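Local coordinates for B12-binding domain-containing protein (Kitasatospora setae, PDB 6WTE) that probably transfers a methyl group from S-adenosylmethionine by way of cobalamin, through non-radical chemistry, although it belongs to the radical SAM family and binds a [4Fe-4S] cluster, at residues 309-313 against 354-360; 376-380 against 393-397; 336-341 against 388-393; 244-249 against 276-280. All coordinates share one frame; numbering follows the deposited sequence. Where two conformers were deposited one is given.

Contact 1 of 4, residues 309-313 against 354-360. With SF4 (iron/sulfur cluster), chain C; EDO (1,2-ethanediol), chain M.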
loop_
_atom_site.group_PDB
_atom_site.type_symbol
_atom_site.label_atom_id
_atom_site.label_comp_id
_atom_site.label_asym_id
_atom_site.label_seq_id
_atom_site.Cartn_x
_atom_site.Cartn_y
_atom_site.Cartn_z
ATOM N N CYS A 309 -3.272 -12.139 4.194
ATOM C CA CYS A 309 -3.265 -12.656 5.553
ATOM C C CYS A 309 -1.842 -12.815 6.057
ATOM O O CYS A 309 -0.885 -12.887 5.283
ATOM C CB CYS A 309 -3.949 -14.031 5.660
ATOM S SG CYS A 309 -5.725 -14.037 5.439
ATOM N N GLN A 310 -1.728 -12.890 7.365
ATOM C CA GLN A 310 -0.549 -13.416 8.032
ATOM C C GLN A 310 -0.745 -14.902 8.292
ATOM O O GLN A 310 -1.870 -15.411 8.207
ATOM C CB GLN A 310 -0.299 -12.670 9.343
ATOM C CG GLN A 310 0.215 -11.251 9.137
ATOM C CD GLN A 310 1.573 -11.231 8.472
ATOM O OE1 GLN A 310 2.570 -11.640 9.068
ATOM N NE2 GLN A 310 1.616 -10.789 7.218
ATOM N N PRO A 311 0.335 -15.641 8.561
ATOM C CA PRO A 311 0.180 -17.090 8.763
ATOM C C PRO A 311 -0.712 -17.463 9.931
ATOM O O PRO A 311 -1.278 -18.562 9.932
ATOM C CB PRO A 311 1.621 -17.567 8.987
ATOM C CG PRO A 311 2.454 -16.580 8.266
ATOM C CD PRO A 311 1.751 -15.254 8.444
ATOM N N SER A 312 -0.839 -16.602 10.935
ATOM C CA SER A 312 -1.624 -16.898 12.119
ATOM C C SER A 312 -2.369 -15.636 12.525
ATOM O O SER A 312 -1.804 -14.535 12.447
ATOM C CB SER A 312 -0.733 -17.380 13.276
ATOM O OG SER A 312 -1.497 -17.618 14.447
ATOM N N PRO A 313 -3.634 -15.751 12.963
ATOM C CA PRO A 313 -4.404 -16.988 13.104
ATOM C C PRO A 313 -5.117 -17.375 11.818
ATOM O O PRO A 313 -5.759 -16.530 11.189
ATOM C CB PRO A 313 -5.414 -16.639 14.195
ATOM C CG PRO A 313 -5.660 -15.161 14.011
ATOM C CD PRO A 313 -4.389 -14.571 13.429
ATOM N N TYR A 354 4.951 -14.211 16.287
ATOM C CA TYR A 354 3.563 -14.612 16.457
ATOM C C TYR A 354 3.158 -15.733 15.511
ATOM O O TYR A 354 1.961 -16.025 15.398
ATOM C CB TYR A 354 2.627 -13.399 16.286
ATOM C CG TYR A 354 2.802 -12.656 14.979
ATOM C CD1 TYR A 354 3.744 -11.639 14.850
ATOM C CD2 TYR A 354 2.019 -12.963 13.874
ATOM C CE1 TYR A 354 3.912 -10.963 13.655
ATOM C CE2 TYR A 354 2.171 -12.281 12.670
ATOM C CZ TYR A 354 3.123 -11.289 12.568
ATOM O OH TYR A 354 3.288 -10.623 11.380
ATOM N N TYR A 355 4.110 -16.367 14.828
ATOM C CA TYR A 355 3.787 -17.560 14.058
ATOM C C TYR A 355 5.029 -18.421 13.890
ATOM O O TYR A 355 6.156 -18.013 14.193
ATOM C CB TYR A 355 3.170 -17.224 12.690
ATOM C CG TYR A 355 4.027 -16.396 11.753
ATOM C CD1 TYR A 355 5.004 -16.983 10.961
ATOM C CD2 TYR A 355 3.825 -15.028 11.632
ATOM C CE1 TYR A 355 5.772 -16.224 10.090
ATOM C CE2 TYR A 355 4.585 -14.263 10.767
ATOM C CZ TYR A 355 5.559 -14.864 10.001
ATOM O OH TYR A 355 6.306 -14.096 9.135
ATOM N N THR A 356 4.785 -19.643 13.433
ATOM C CA THR A 356 5.815 -20.587 13.045
ATOM C C THR A 356 5.532 -21.033 11.622
ATOM O O THR A 356 4.493 -20.709 11.040
ATOM C CB THR A 356 5.839 -21.813 13.962
ATOM O OG1 THR A 356 4.644 -22.571 13.744
ATOM C CG2 THR A 356 5.902 -21.384 15.414
ATOM N N PHE A 357 6.447 -21.822 11.062
ATOM C CA PHE A 357 6.198 -22.304 9.712
ATOM C C PHE A 357 4.988 -23.233 9.660
ATOM O O PHE A 357 4.330 -23.321 8.617
ATOM C CB PHE A 357 7.436 -23.003 9.156
ATOM C CG PHE A 357 7.317 -23.355 7.703
ATOM C CD1 PHE A 357 7.160 -22.359 6.752
ATOM C CD2 PHE A 357 7.354 -24.673 7.288
ATOM C CE1 PHE A 357 7.047 -22.673 5.408
ATOM C CE2 PHE A 357 7.238 -24.997 5.945
ATOM C CZ PHE A 357 7.086 -23.994 5.007
ATOM N N GLU A 358 4.653 -23.899 10.771
ATOM C CA GLU A 358 3.470 -24.759 10.777
ATOM C C GLU A 358 2.214 -23.979 10.436
ATOM O O GLU A 358 1.280 -24.537 9.853
ATOM C CB GLU A 358 3.284 -25.435 12.140
ATOM C CG GLU A 358 4.387 -26.371 12.571
ATOM C CD GLU A 358 5.153 -25.846 13.783
ATOM O OE1 GLU A 358 6.392 -25.718 13.692
ATOM O OE2 GLU A 358 4.518 -25.554 14.821
ATOM N N ASP A 359 2.170 -22.691 10.803
ATOM C CA ASP A 359 0.996 -21.874 10.519
ATOM C C ASP A 359 0.827 -21.655 9.022
ATOM O O ASP A 359 -0.300 -21.665 8.517
ATOM C CB ASP A 359 1.092 -20.537 11.258
ATOM C CG ASP A 359 1.047 -20.704 12.764
ATOM O OD1 ASP A 359 0.137 -21.390 13.267
ATOM O OD2 ASP A 359 1.935 -20.171 13.452
ATOM N N THR A 360 1.931 -21.447 8.297
ATOM C CA THR A 360 1.841 -21.338 6.844
ATOM C C THR A 360 1.481 -22.684 6.219
ATOM O O THR A 360 0.684 -22.746 5.275
ATOM C CB THR A 360 3.157 -20.801 6.270
ATOM O OG1 THR A 360 3.325 -19.423 6.649
ATOM C CG2 THR A 360 3.164 -20.891 4.749
HETATM FE FE1 SF4 C . 3.439 -6.817 10.167
HETATM FE FE2 SF4 C . 1.119 -5.364 10.403
HETATM FE FE3 SF4 C . 1.455 -6.984 8.254
HETATM FE FE4 SF4 C . 2.935 -4.733 8.477
HETATM S S1 SF4 C . 0.677 -4.838 8.218
HETATM S S2 SF4 C . 3.690 -6.797 7.891
HETATM S S3 SF4 C . 3.241 -4.605 10.737
HETATM S S4 SF4 C . 1.342 -7.643 10.442
HETATM C C1 EDO M . 6.017 -18.586 17.865
HETATM O O1 EDO M . 6.653 -17.536 17.125
HETATM C C2 EDO M . 4.522 -18.602 17.568
HETATM O O2 EDO M . 3.862 -17.624 18.379
HETATM O O HOH W 1 -2.998 -20.172 12.699
HETATM O O HOH W 2 -0.778 -15.576 16.099
#
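At the rim of the radical SAM barrel, beside the [4Fe-4S] cluster, Q310 and P311 in the loop after strand 304-309 meet Y354 and Y355 just ahead of helix 357-369. The hydroxyl Y354 OH donates to Q310 OE1 at 2.6 Å, arriving from above the amide's carbonyl plane, 46° out of it. The Q310 chain bends at CB-CG (chi2 -64°), which brings its amide to the phenol; K346 also bonds OE1. Y354 OH lies 3.7 Å from S4 of the cluster. P311, rigid and apolar, suits a flat partner: its CG sits 3.6 Å from the centroid of the Y355 ring, almost on the ring normal, a CH-pi contact. Y355's hydroxyl reaches past the proline to S334 O and K346. An alanine in place of Y355 would probably strip P311 of the ring that covers it and leave S334 O without that hydroxyl. S312 CB packs 3.8 Å from D359 CG, while a water bridges S312 OG and Y354 O. D359 CB also lies 3.4 Å from P311 O, and its OD2 accepts from T356 N at 2.9 Å. T356 and D359 thereby form a capping box, a common way for an alpha-helix to start, here set against a loop that lines the cluster pocket.

Contact 2 of 4, residues 376-380 against 393-397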
loop_
_atom_site.group_PDB
_atom_site.type_symbol
_atom_site.label_atom_id
_atom_site.label_comp_id
_atom_site.label_asym_id
_atom_site.label_seq_id
_atom_site.Cartn_x
_atom_site.Cartn_y
_atom_site.Cartn_z
ATOM N N VAL A 376 2.171 -17.508 -1.554
ATOM C CA VAL A 376 3.062 -17.376 -0.403
ATOM C C VAL A 376 4.211 -16.452 -0.778
ATOM O O VAL A 376 4.880 -16.666 -1.798
ATOM C CB VAL A 376 3.585 -18.748 0.054
ATOM C CG1 VAL A 376 4.564 -18.590 1.219
ATOM C CG2 VAL A 376 2.428 -19.645 0.450
ATOM N N GLU A 377 4.465 -15.448 0.063
ATOM C CA GLU A 377 5.464 -14.422 -0.203
ATOM C C GLU A 377 6.663 -14.587 0.723
ATOM O O GLU A 377 6.506 -14.876 1.912
ATOM C CB GLU A 377 4.875 -13.024 -0.020
ATOM C CG GLU A 377 3.606 -12.793 -0.808
ATOM C CD GLU A 377 3.841 -11.995 -2.065
ATOM O OE1 GLU A 377 4.978 -12.022 -2.594
ATOM O OE2 GLU A 377 2.884 -11.340 -2.526
ATOM N N ALA A 378 7.859 -14.420 0.161
ATOM C CA ALA A 378 9.103 -14.393 0.917
ATOM C C ALA A 378 9.853 -13.098 0.633
ATOM O O ALA A 378 9.787 -12.552 -0.471
ATOM C CB ALA A 378 9.992 -15.589 0.561
ATOM N N LEU A 379 10.564 -12.601 1.643
ATOM C CA LEU A 379 11.401 -11.412 1.496
ATOM C C LEU A 379 12.811 -11.762 1.939
ATOM O O LEU A 379 13.013 -12.213 3.070
ATOM C CB LEU A 379 10.851 -10.236 2.308
ATOM C CG LEU A 379 11.744 -8.993 2.351
ATOM C CD1 LEU A 379 12.048 -8.460 0.953
ATOM C CD2 LEU A 379 11.100 -7.916 3.221
ATOM N N PHE A 380 13.782 -11.574 1.048
ATOM C CA PHE A 380 15.166 -11.921 1.325
ATOM C C PHE A 380 16.014 -10.666 1.459
ATOM O O PHE A 380 15.776 -9.666 0.781
ATOM C CB PHE A 380 15.741 -12.811 0.221
ATOM C CG PHE A 380 15.092 -14.161 0.143
ATOM C CD1 PHE A 380 14.851 -14.893 1.298
ATOM C CD2 PHE A 380 14.706 -14.692 -1.079
ATOM C CE1 PHE A 380 14.249 -16.135 1.234
ATOM C CE2 PHE A 380 14.109 -15.936 -1.152
ATOM C CZ PHE A 380 13.874 -16.657 0.005
ATOM N N CYS A 393 15.015 -21.190 2.996
ATOM C CA CYS A 393 13.661 -20.677 2.831
ATOM C C CYS A 393 13.075 -21.074 1.482
ATOM O O CYS A 393 11.918 -21.505 1.408
ATOM C CB CYS A 393 13.650 -19.156 2.994
ATOM S SG CYS A 393 12.001 -18.455 2.880
ATOM N N VAL A 394 13.857 -20.944 0.404
ATOM C CA VAL A 394 13.379 -21.348 -0.917
ATOM C C VAL A 394 12.922 -22.798 -0.889
ATOM O O VAL A 394 11.806 -23.123 -1.309
ATOM C CB VAL A 394 14.467 -21.124 -1.983
ATOM C CG1 VAL A 394 14.127 -21.881 -3.266
ATOM C CG2 VAL A 394 14.621 -19.635 -2.276
ATOM N N ASP A 395 13.769 -23.687 -0.358
ATOM C CA ASP A 395 13.448 -25.113 -0.348
ATOM C C ASP A 395 12.176 -25.395 0.437
ATOM O O ASP A 395 11.319 -26.170 -0.008
ATOM C CB ASP A 395 14.616 -25.911 0.234
ATOM C CG ASP A 395 15.794 -25.993 -0.716
ATOM O OD1 ASP A 395 15.628 -25.651 -1.903
ATOM O OD2 ASP A 395 16.885 -26.400 -0.275
ATOM N N ALA A 396 12.037 -24.784 1.613
ATOM C CA ALA A 396 10.865 -25.048 2.440
ATOM C C ALA A 396 9.604 -24.441 1.834
ATOM O O ALA A 396 8.551 -25.088 1.805
ATOM C CB ALA A 396 11.091 -24.512 3.848
ATOM N N PHE A 397 9.688 -23.197 1.349
ATOM C CA PHE A 397 8.517 -22.556 0.753
ATOM C C PHE A 397 8.069 -23.274 -0.518
ATOM O O PHE A 397 6.870 -23.491 -0.725
ATOM C CB PHE A 397 8.803 -21.080 0.449
ATOM C CG PHE A 397 8.638 -20.171 1.626
ATOM C CD1 PHE A 397 8.762 -20.641 2.924
ATOM C CD2 PHE A 397 8.344 -18.824 1.434
ATOM C CE1 PHE A 397 8.614 -19.776 4.010
ATOM C CE2 PHE A 397 8.195 -17.961 2.516
ATOM C CZ PHE A 397 8.325 -18.444 3.803
#
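F397 N donates to C393 O at 2.8 Å, a helical bond that fixes the one-turn spacing between the two residues which, with V394, face strand 376-380. No hydrogen bond joins the strand to the helix, so the interface rests on apolar shape. Because SG of C393 stands anti to its own backbone N (chi1 -177°), it reaches forward along the helix and lies 3.6 Å above the plane of the F397 ring, over its centre. The same sulfur also meets F380, but at the ring's edge: SG is 4.8 Å from the centroid, 76° off the normal. C393 CB shares that edge, 3.5 Å from F380 CE1. The thiol is thus held between two aromatics, over one and beside the other, a place suited to a small, polarisable side chain. V394 CG2 adds a methyl 3.8 Å from F380 CZ. Further along, the F397 ring meets A378 obliquely, F397 CE2 being 3.6 Å from A378 CB, and V376 CG1 touches F397 CD2. Alanine suits this position: its single methyl probably allows the ring to come close enough to the strand for E377 O to lie near the ring plane, at its edge. E377 CB points away from the helix, its side chain about 8 Å from the cobalamin. The strand and helix run antiparallel (176°), their axes 10.3 Å apart, as two legs of the beta-alpha-beta unit completed by strand 404-412, with strand 327-335 paired on the other flank of strand 373-380.

Contact 3 of 4, residues 336-341 against 388-393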
loop_
_atom_site.group_PDB
_atom_site.type_symbol
_atom_site.label_atom_id
_atom_site.label_comp_id
_atom_site.label_asym_id
_atom_site.label_seq_id
_atom_site.Cartn_x
_atom_site.Cartn_y
_atom_site.Cartn_z
ATOM N N HIS A 336 9.550 -15.425 5.743
ATOM C CA HIS A 336 10.741 -16.258 5.896
ATOM C C HIS A 336 10.390 -17.485 6.726
ATOM O O HIS A 336 9.251 -17.665 7.160
ATOM C CB HIS A 336 11.900 -15.486 6.542
ATOM C CG HIS A 336 13.245 -15.869 6.003
ATOM N ND1 HIS A 336 13.898 -17.023 6.376
ATOM C CD2 HIS A 336 14.044 -15.264 5.095
ATOM C CE1 HIS A 336 15.046 -17.106 5.729
ATOM N NE2 HIS A 336 15.159 -16.050 4.945
ATOM N N ILE A 337 11.400 -18.322 6.965
ATOM C CA ILE A 337 11.240 -19.490 7.826
ATOM C C ILE A 337 12.258 -19.538 8.951
ATOM O O ILE A 337 11.998 -20.170 9.992
ATOM C CB ILE A 337 11.308 -20.789 6.995
ATOM C CG1 ILE A 337 10.919 -21.996 7.859
ATOM C CG2 ILE A 337 12.705 -20.979 6.439
ATOM C CD1 ILE A 337 10.808 -23.303 7.111
ATOM N N ARG A 338 13.398 -18.876 8.824
ATOM C CA ARG A 338 14.456 -19.004 9.815
ATOM C C ARG A 338 14.146 -18.149 11.040
ATOM O O ARG A 338 13.945 -16.931 10.902
ATOM C CB ARG A 338 15.796 -18.608 9.212
ATOM C CG ARG A 338 16.380 -19.660 8.273
ATOM C CD ARG A 338 16.689 -20.951 9.027
ATOM N NE ARG A 338 17.400 -21.930 8.206
ATOM C CZ ARG A 338 18.715 -21.918 7.995
ATOM N NH1 ARG A 338 19.465 -20.968 8.532
ATOM N NH2 ARG A 338 19.280 -22.853 7.243
ATOM N N PRO A 339 14.096 -18.735 12.240
ATOM C CA PRO A 339 13.830 -17.933 13.444
ATOM C C PRO A 339 14.855 -16.844 13.671
ATOM O O PRO A 339 14.501 -15.768 14.170
ATOM C CB PRO A 339 13.855 -18.975 14.575
ATOM C CG PRO A 339 13.615 -20.290 13.903
ATOM C CD PRO A 339 14.222 -20.175 12.537
ATOM N N GLU A 340 16.118 -17.078 13.303
ATOM C CA GLU A 340 17.131 -16.051 13.501
ATOM C C GLU A 340 16.858 -14.824 12.641
ATOM O O GLU A 340 17.242 -13.710 13.014
ATOM C CB GLU A 340 18.524 -16.618 13.220
ATOM C CG GLU A 340 18.722 -17.170 11.815
ATOM C CD GLU A 340 18.414 -18.662 11.691
ATOM O OE1 GLU A 340 17.580 -19.196 12.466
ATOM O OE2 GLU A 340 19.027 -19.304 10.809
ATOM N N LEU A 341 16.177 -14.994 11.509
ATOM C CA LEU A 341 15.786 -13.859 10.683
ATOM C C LEU A 341 14.459 -13.254 11.122
ATOM O O LEU A 341 14.318 -12.027 11.142
ATOM C CB LEU A 341 15.710 -14.279 9.214
ATOM C CG LEU A 341 17.038 -14.153 8.456
ATOM C CD1 LEU A 341 18.081 -15.134 8.949
ATOM C CD2 LEU A 341 16.838 -14.326 6.984
ATOM N N GLU A 388 22.873 -19.300 2.596
ATOM C CA GLU A 388 22.293 -20.535 3.111
ATOM C C GLU A 388 20.921 -20.300 3.728
ATOM O O GLU A 388 20.062 -21.189 3.659
ATOM C CB GLU A 388 23.242 -21.207 4.114
ATOM C CG GLU A 388 23.299 -20.590 5.503
ATOM C CD GLU A 388 22.402 -21.298 6.508
ATOM O OE1 GLU A 388 22.571 -21.063 7.724
ATOM O OE2 GLU A 388 21.539 -22.099 6.088
ATOM N N THR A 389 20.680 -19.119 4.312
ATOM C CA THR A 389 19.345 -18.835 4.834
ATOM C C THR A 389 18.339 -18.665 3.699
ATOM O O THR A 389 17.184 -19.086 3.824
ATOM C CB THR A 389 19.352 -17.597 5.740
ATOM O OG1 THR A 389 19.791 -16.444 5.008
ATOM C CG2 THR A 389 20.251 -17.814 6.961
ATOM N N VAL A 390 18.759 -18.075 2.577
ATOM C CA VAL A 390 17.866 -17.957 1.423
ATOM C C VAL A 390 17.510 -19.336 0.876
ATOM O O VAL A 390 16.334 -19.645 0.643
ATOM C CB VAL A 390 18.496 -17.070 0.334
ATOM C CG1 VAL A 390 17.585 -17.022 -0.894
ATOM C CG2 VAL A 390 18.729 -15.673 0.859
ATOM N N ARG A 391 18.521 -20.186 0.656
ATOM C CA ARG A 391 18.262 -21.520 0.112
ATOM C C ARG A 391 17.322 -22.311 1.008
ATOM O O ARG A 391 16.410 -22.994 0.518
ATOM C CB ARG A 391 19.570 -22.292 -0.066
ATOM C CG ARG A 391 20.506 -21.739 -1.108
ATOM C CD ARG A 391 21.616 -22.728 -1.418
ATOM N NE ARG A 391 22.744 -22.083 -2.084
ATOM C CZ ARG A 391 23.875 -21.747 -1.472
ATOM N NH1 ARG A 391 24.034 -22.003 -0.179
ATOM N NH2 ARG A 391 24.850 -21.161 -2.155
ATOM N N ALA A 392 17.534 -22.238 2.325
ATOM C CA ALA A 392 16.670 -22.962 3.251
ATOM C C ALA A 392 15.226 -22.502 3.122
ATOM O O ALA A 392 14.301 -23.324 3.130
ATOM C CB ALA A 392 17.163 -22.776 4.682
ATOM N N CYS A 393 15.015 -21.190 2.996
ATOM C CA CYS A 393 13.661 -20.677 2.831
ATOM C C CYS A 393 13.075 -21.074 1.482
ATOM O O CYS A 393 11.918 -21.505 1.408
ATOM C CB CYS A 393 13.650 -19.156 2.994
ATOM S SG CYS A 393 12.001 -18.455 2.880
#
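One face of the H336 imidazole is covered by C393, whose SG stands 4.2 Å from the ring centroid and almost on its normal; L341 CD2 covers the opposite face. Both ring nitrogens of this buried histidine are satisfied. ND1 accepts from R338 N at 3.1 Å in a nearly straight bond (178°) lying in the ring plane, and NE2 bonds to E385, which also hydrogen-bonds T389 OG1, itself bonded to T386 O. The polar part of the contact lies nearer the surface. In the conformer described, one of two modelled, R338 grips E388 end-on: NH2 meets OE2 at 2.6 Å on its syn side, and NH1 meets OE1 at 3.2 Å from above the carboxylate plane. NH1 has a second carboxylate, with E340 OE2 at 2.9 Å. The guanidinium passes over the helix beside A392, a residue small enough to let NH2 come within 3.3 Å of its CB. I337 CG2 closes the apolar side against C393. With ND1 an acceptor, H336 is probably neutral and protonated on NE2, directed at E385, while R338 would partly offset the like charges of E340 and E388, to the extent that this conformer is populated.

Contact 4 of 4, residues 244-249 against 276-280. With EDO (1,2-ethanediol), chain G.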
loop_
_atom_site.group_PDB
_atom_site.type_symbol
_atom_site.label_atom_id
_atom_site.label_comp_id
_atom_site.label_asym_id
_atom_site.label_seq_id
_atom_site.Cartn_x
_atom_site.Cartn_y
_atom_site.Cartn_z
ATOM N N TYR A 244 -6.921 -1.028 15.719
ATOM C CA TYR A 244 -7.935 -1.344 14.720
ATOM C C TYR A 244 -9.121 -0.398 14.847
ATOM O O TYR A 244 -9.754 -0.312 15.905
ATOM C CB TYR A 244 -8.365 -2.806 14.843
ATOM C CG TYR A 244 -7.191 -3.705 14.553
ATOM C CD1 TYR A 244 -6.657 -3.772 13.275
ATOM C CD2 TYR A 244 -6.574 -4.431 15.563
ATOM C CE1 TYR A 244 -5.561 -4.557 13.002
ATOM C CE2 TYR A 244 -5.472 -5.228 15.299
ATOM C CZ TYR A 244 -4.967 -5.277 14.014
ATOM O OH TYR A 244 -3.871 -6.057 13.726
ATOM N N GLY A 245 -9.397 0.328 13.769
ATOM C CA GLY A 245 -10.653 1.033 13.617
ATOM C C GLY A 245 -11.567 0.160 12.783
ATOM O O GLY A 245 -11.474 0.162 11.555
ATOM N N GLN A 246 -12.418 -0.625 13.445
ATOM C CA GLN A 246 -13.249 -1.610 12.765
ATOM C C GLN A 246 -14.492 -0.944 12.196
ATOM O O GLN A 246 -15.185 -0.205 12.899
ATOM C CB GLN A 246 -13.661 -2.719 13.733
ATOM C CG GLN A 246 -12.513 -3.506 14.337
ATOM C CD GLN A 246 -12.989 -4.544 15.336
ATOM O OE1 GLN A 246 -14.148 -4.535 15.753
ATOM N NE2 GLN A 246 -12.095 -5.443 15.728
ATOM N N ARG A 247 -14.791 -1.230 10.933
ATOM C CA ARG A 247 -16.020 -0.729 10.342
ATOM C C ARG A 247 -17.204 -1.579 10.781
ATOM O O ARG A 247 -17.071 -2.779 11.057
ATOM C CB ARG A 247 -15.938 -0.726 8.818
ATOM C CG ARG A 247 -14.843 0.139 8.231
ATOM C CD ARG A 247 -14.903 0.079 6.716
ATOM N NE ARG A 247 -16.174 0.607 6.214
ATOM C CZ ARG A 247 -16.635 0.417 4.981
ATOM N NH1 ARG A 247 -15.931 -0.288 4.105
ATOM N NH2 ARG A 247 -17.802 0.941 4.622
ATOM N N GLU A 248 -18.372 -0.944 10.835
ATOM C CA GLU A 248 -19.612 -1.665 11.095
ATOM C C GLU A 248 -19.786 -2.792 10.088
ATOM O O GLU A 248 -19.675 -2.580 8.879
ATOM C CB GLU A 248 -20.805 -0.706 11.017
ATOM C CG GLU A 248 -20.884 0.356 12.111
ATOM C CD GLU A 248 -21.310 -0.188 13.471
ATOM O OE1 GLU A 248 -20.822 -1.256 13.895
ATOM O OE2 GLU A 248 -22.150 0.468 14.123
ATOM N N LEU A 249 -20.058 -3.994 10.597
ATOM C CA LEU A 249 -20.146 -5.163 9.728
ATOM C C LEU A 249 -21.201 -4.964 8.648
ATOM O O LEU A 249 -20.960 -5.259 7.473
ATOM C CB LEU A 249 -20.462 -6.401 10.564
ATOM C CG LEU A 249 -19.405 -6.766 11.610
ATOM C CD1 LEU A 249 -19.979 -7.774 12.595
ATOM C CD2 LEU A 249 -18.161 -7.315 10.943
ATOM N N LEU A 276 -5.859 -10.579 10.981
ATOM C CA LEU A 276 -5.622 -9.983 12.286
ATOM C C LEU A 276 -6.890 -9.255 12.708
ATOM O O LEU A 276 -7.701 -8.863 11.867
ATOM C CB LEU A 276 -4.408 -9.052 12.258
ATOM C CG LEU A 276 -3.093 -9.759 11.900
ATOM C CD1 LEU A 276 -1.902 -8.818 12.055
ATOM C CD2 LEU A 276 -2.879 -11.024 12.747
ATOM N N SER A 277 -7.084 -9.112 14.015
ATOM C CA SER A 277 -8.404 -8.799 14.558
ATOM C C SER A 277 -9.415 -9.816 14.015
ATOM O O SER A 277 -10.321 -9.503 13.241
ATOM C CB SER A 277 -8.809 -7.356 14.227
ATOM O OG SER A 277 -9.820 -6.881 15.100
ATOM N N ILE A 278 -9.207 -11.072 14.420
ATOM C CA ILE A 278 -9.824 -12.201 13.731
ATOM C C ILE A 278 -11.321 -12.277 13.996
ATOM O O ILE A 278 -12.086 -12.737 13.135
ATOM C CB ILE A 278 -9.112 -13.510 14.135
ATOM C CG1 ILE A 278 -9.716 -14.713 13.396
ATOM C CG2 ILE A 278 -9.182 -13.714 15.639
ATOM C CD1 ILE A 278 -9.433 -14.741 11.900
ATOM N N ALA A 279 -11.774 -11.844 15.173
ATOM C CA ALA A 279 -13.195 -11.961 15.480
ATOM C C ALA A 279 -14.029 -11.119 14.521
ATOM O O ALA A 279 -15.099 -11.551 14.074
ATOM C CB ALA A 279 -13.458 -11.557 16.932
ATOM N N HIS A 280 -13.543 -9.921 14.184
ATOM C CA HIS A 280 -14.222 -9.079 13.204
ATOM C C HIS A 280 -14.241 -9.738 11.828
ATOM O O HIS A 280 -15.266 -9.721 11.137
ATOM C CB HIS A 280 -13.526 -7.719 13.141
ATOM C CG HIS A 280 -14.215 -6.715 12.270
ATOM N ND1 HIS A 280 -13.855 -6.502 10.957
ATOM C CD2 HIS A 280 -15.206 -5.833 12.538
ATOM C CE1 HIS A 280 -14.612 -5.547 10.446
ATOM N NE2 HIS A 280 -15.438 -5.122 11.386
HETATM C C1 EDO G . -5.816 -11.903 16.155
HETATM O O1 EDO G . -7.071 -11.247 16.360
HETATM C C2 EDO G . -4.693 -10.936 16.521
HETATM O O2 EDO G . -4.818 -9.736 15.741
#
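H280 is sandwiched between Q246 and L249: Q246 CG lies 3.9 Å above one ring face and L249 CD2 3.5 Å above the other, both toward the rim. With CG anti to the backbone N (chi1 -174°), the ring extends from the helix to the other segment. There NE2 donates to R247 O at 2.9 Å, in both the ring and carbonyl planes, so the imidazole serves as donor at its edge and as an apolar plate on its faces. The Q246 chain, extended beyond CG, runs past the ring to donate from NE2 to S277 OG at 2.8 Å. A leucine in place of Q246 would probably leave S277 OG without this donor and its link to strand 245-246. S277 CB sits over the centre of the Y244 ring, 4.0 Å from its centroid, while Y244 OH reaches L276 CB at 3.4 Å. S277 is the N-cap residue, yet its side chain makes no capping bond; a 1,2-ethanediol, probably from the crystallisation liquor, accepts from S277 N and I278 N. The contact thus fastens strand 245-246, paired with strand 224-225, and the start of helix 249-261 to the N-terminus of helix 278-294, just after L276, which lines the cluster pocket.

Overall arrangement
Following the chain from the N terminus, contact 4 comes first, closing a short loop through helix 249-261 and strand 266-269 before any other contact opens. Contact 1 then opens after strand 304-309, and contact 3 opens at 336-341 before contact 1 closes at 354-360, so these two cross. Contact 2 opens on strand 373-380 and closes just past the second segment of contact 3, crossing it as well; the two share C393 on helix 387-398. Contacts 1 and 2 follow in series. F357 packs on both I337 and F397, uniting contacts 1, 2 and 3 on one flank of the barrel, while P313 against L276 and I278 connects contact 1 to contact 4.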